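Local coordinates for protein putative phosphinothricin n-acetyltransferase (Acinetobacter baylyi, PDB 2JLM) that probably transfers the acetyl group of acetyl-CoA to the amino group of L-methionine sulfoximine and L-methionine sulfone, as a GNAT-family acetyltransferase, at residues 13-18 / 61-66. Residues are numbered along the deposited sequence; the frame is centred on the assembly and turned at random.
Sequences VECTED and FPIIGA
Val13 and Gly65 face each other as an antiparallel hydrogen-bonded pair where strand 7-14, outermost within this chain, lies beside strand 63-68 in the mixed sheet of the GNAT fold; a largely helical connection links the two. Gly65 N reaches Val13 O at 2.8 Å almost straight (173° at the hydrogen), whereas Val13 N approaches Gly65 O at 2.9 Å from well above the carbonyl plane. A third bond, from Cys15 N to Ile63 O (2.9 Å), carries the pairing one step past the end of strand 7-14, just before Thr16 caps helix 17-34.

The tight packing lies on the face of Val13 and Cys15. The thiol of Cys15 sits beside its own backbone N (chi1 -65°), which lays SG over the backbone of Gly65, 3.6 Å from its CA, on the side where a CB would project. Val13 CG1 borders the same glycine at its carbonyl, while Cys15 CB meets the CG2 branch of Ile63 at 3.7 Å. Leu73 and Phe76 of strand 73-81 touch Cys15 and Ile63, respectively, and Trp52 of helix 46-58 also meets Ile63.

The face of Glu14 and Ile64 is looser: the Ile64 side chain stays 4.1 Å from Val13 O at its nearest atom, CG2, and touches Glu114, Leu115 and Arg118 of helix 107-121. The exposed Glu14 bends at chi2 (-55°) to bring its carboxylate back alongside the neighbouring strand. There OE2 forms a salt bridge with Arg118. OE1 instead accepts a hydrogen bond from a water 2.5 Å away, and this water in turn takes the N-H of Ile63, its oxygen 2.9 Å from Ile63 N.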
ATOM      1  N   VAL D  13     -14.622   5.791  10.333  1.00 30.74           N
ATOM      2  CA  VAL D  13     -13.620   4.783  10.607  1.00 36.66           C
ATOM      3  C   VAL D  13     -13.370   3.929   9.358  1.00 36.48           C
ATOM      4  O   VAL D  13     -14.224   3.824   8.486  1.00 38.39           O
ATOM      5  CB  VAL D  13     -14.077   3.861  11.743  1.00 38.77           C
ATOM      6  CG1 VAL D  13     -15.307   3.090  11.314  1.00 38.35           C
ATOM      7  CG2 VAL D  13     -12.970   2.901  12.114  1.00 57.44           C
ATOM      8  N   GLU D  14     -12.190   3.330   9.277  1.00 38.58           N
ATOM      9  CA  GLU D  14     -11.900   2.333   8.260  1.00 17.68           C
ATOM     10  C   GLU D  14     -12.315   0.973   8.783  1.00 38.02           C
ATOM     11  O   GLU D  14     -11.690   0.445   9.700  1.00 49.25           O
ATOM     12  CB  GLU D  14     -10.403   2.328   7.935  1.00 23.42           C
ATOM     13  CG  GLU D  14      -9.891   3.667   7.414  1.00 32.31           C
ATOM     14  CD  GLU D  14     -10.679   4.140   6.201  1.00 59.87           C
ATOM     15  OE1 GLU D  14     -10.677   3.435   5.170  1.00 44.60           O
ATOM     16  OE2 GLU D  14     -11.310   5.214   6.277  1.00 50.80           O
ATOM     17  N   CYS D  15     -13.373   0.402   8.215  1.00 30.65           N
ATOM     18  CA  CYS D  15     -13.842  -0.894   8.686  1.00 37.93           C
ATOM     19  C   CYS D  15     -12.845  -2.023   8.432  1.00 40.26           C
ATOM     20  O   CYS D  15     -12.201  -2.081   7.383  1.00 34.76           O
ATOM     21  CB  CYS D  15     -15.202  -1.229   8.089  1.00 31.48           C
ATOM     22  SG  CYS D  15     -16.465  -0.100   8.646  1.00 38.57           S
ATOM     23  N   THR D  16     -12.723  -2.904   9.422  1.00 46.11           N
ATOM     24  CA  THR D  16     -11.857  -4.072   9.342  1.00 44.22           C
ATOM     25  C   THR D  16     -12.696  -5.307   9.634  1.00 47.12           C
ATOM     26  O   THR D  16     -13.742  -5.209  10.286  1.00 45.19           O
ATOM     27  CB  THR D  16     -10.704  -4.003  10.372  1.00 46.59           C
ATOM     28  OG1 THR D  16     -11.164  -4.463  11.648  1.00 48.29           O
ATOM     29  CG2 THR D  16     -10.176  -2.577  10.506  1.00 49.64           C
ATOM     30  N   GLU D  17     -12.243  -6.464   9.157  1.00 58.21           N
ATOM     31  CA  GLU D  17     -12.973  -7.711   9.374  1.00 51.82           C
ATOM     32  C   GLU D  17     -13.023  -8.062  10.862  1.00 79.40           C
ATOM     33  O   GLU D  17     -14.048  -8.525  11.376  1.00 42.20           O
ATOM     34  CB  GLU D  17     -12.343  -8.852   8.574  1.00 52.41           C
ATOM     35  CG  GLU D  17     -13.155 -10.133   8.618  1.00 66.75           C
ATOM     36  CD  GLU D  17     -12.475 -11.294   7.922  1.00 58.37           C
ATOM     37  OE1 GLU D  17     -13.040 -12.409   7.953  1.00 61.78           O
ATOM     38  OE2 GLU D  17     -11.384 -11.097   7.343  1.00 62.55           O
ATOM     39  N   ASP D  18     -11.912  -7.830  11.553  1.00 64.61           N
ATOM     40  CA  ASP D  18     -11.848  -8.099  12.982  1.00 74.46           C
ATOM     41  C   ASP D  18     -12.882  -7.280  13.763  1.00 66.48           C
ATOM     42  O   ASP D  18     -13.650  -7.827  14.550  1.00 62.97           O
ATOM     43  CB  ASP D  18     -10.433  -7.851  13.522  1.00 73.15           C
ATOM     44  CG  ASP D  18      -9.986  -6.408  13.359  1.00 52.01           C
ATOM     45  N   PHE D  61     -10.122  -2.163  -2.000  1.00 31.22           N
ATOM     46  CA  PHE D  61     -11.430  -1.523  -1.982  1.00 32.52           C
ATOM     47  C   PHE D  61     -11.718  -0.975  -0.591  1.00 28.32           C
ATOM     48  O   PHE D  61     -11.668  -1.717   0.397  1.00 26.06           O
ATOM     49  CB  PHE D  61     -12.523  -2.517  -2.374  1.00 24.02           C
ATOM     50  CG  PHE D  61     -12.466  -2.945  -3.818  1.00 16.98           C
ATOM     51  CD1 PHE D  61     -11.887  -2.127  -4.778  1.00 28.93           C
ATOM     52  CD2 PHE D  61     -13.014  -4.146  -4.212  1.00 17.43           C
ATOM     53  CE1 PHE D  61     -11.844  -2.515  -6.106  1.00 19.39           C
ATOM     54  CE2 PHE D  61     -12.976  -4.546  -5.539  1.00 24.34           C
ATOM     55  CZ  PHE D  61     -12.391  -3.727  -6.486  1.00 22.98           C
ATOM     56  N   PRO D  62     -12.022   0.324  -0.501  1.00 24.97           N
ATOM     57  CA  PRO D  62     -12.242   0.916   0.822  1.00 25.08           C
ATOM     58  C   PRO D  62     -13.542   0.431   1.456  1.00 30.73           C
ATOM     59  O   PRO D  62     -14.497   0.103   0.750  1.00 33.39           O
ATOM     60  CB  PRO D  62     -12.325   2.417   0.524  1.00 16.52           C
ATOM     61  CG  PRO D  62     -12.765   2.497  -0.907  1.00 38.00           C
ATOM     62  CD  PRO D  62     -12.237   1.281  -1.601  1.00 30.74           C
ATOM     63  N   ILE D  63     -13.565   0.356   2.780  1.00 36.93           N
ATOM     64  CA  ILE D  63     -14.815   0.193   3.510  1.00 32.00           C
ATOM     65  C   ILE D  63     -14.855   1.294   4.563  1.00 44.18           C
ATOM     66  O   ILE D  63     -14.136   1.232   5.560  1.00 42.15           O
ATOM     67  CB  ILE D  63     -14.936  -1.191   4.179  1.00 42.77           C
ATOM     68  CG1 ILE D  63     -14.445  -2.302   3.244  1.00 24.87           C
ATOM     69  CG2 ILE D  63     -16.376  -1.472   4.595  1.00 22.33           C
ATOM     70  CD1 ILE D  63     -14.550  -3.688   3.875  1.00 28.21           C
ATOM     71  N   ILE D  64     -15.673   2.313   4.322  1.00 28.26           N
ATOM     72  CA  ILE D  64     -15.735   3.476   5.198  1.00 24.89           C
ATOM     73  C   ILE D  64     -16.959   3.406   6.105  1.00 36.01           C
ATOM     74  O   ILE D  64     -18.093   3.328   5.635  1.00 30.02           O
ATOM     75  CB  ILE D  64     -15.755   4.786   4.392  1.00 24.49           C
ATOM     76  CG1 ILE D  64     -14.529   4.874   3.477  1.00 23.67           C
ATOM     77  CG2 ILE D  64     -15.775   5.982   5.316  1.00 26.28           C
ATOM     78  CD1 ILE D  64     -14.496   6.151   2.602  1.00 21.92           C
ATOM     79  N   GLY D  65     -16.726   3.421   7.411  1.00 38.53           N
ATOM     80  CA  GLY D  65     -17.808   3.272   8.367  1.00 26.80           C
ATOM     81  C   GLY D  65     -18.096   4.541   9.144  1.00 25.02           C
ATOM     82  O   GLY D  65     -17.282   5.465   9.182  1.00 26.23           O
ATOM     83  N   ALA D  66     -19.275   4.593   9.753  1.00 19.30           N
ATOM     84  CA  ALA D  66     -19.640   5.710  10.617  1.00 28.49           C
ATOM     85  C   ALA D  66     -19.974   5.142  11.989  1.00 51.27           C
ATOM     86  O   ALA D  66     -20.761   4.196  12.102  1.00 30.55           O
ATOM     87  CB  ALA D  66     -20.820   6.481  10.043  1.00 19.51           C
TER
HETATM   88  O   HOH W   1     -11.126   1.197   4.133  1.00 25.43           O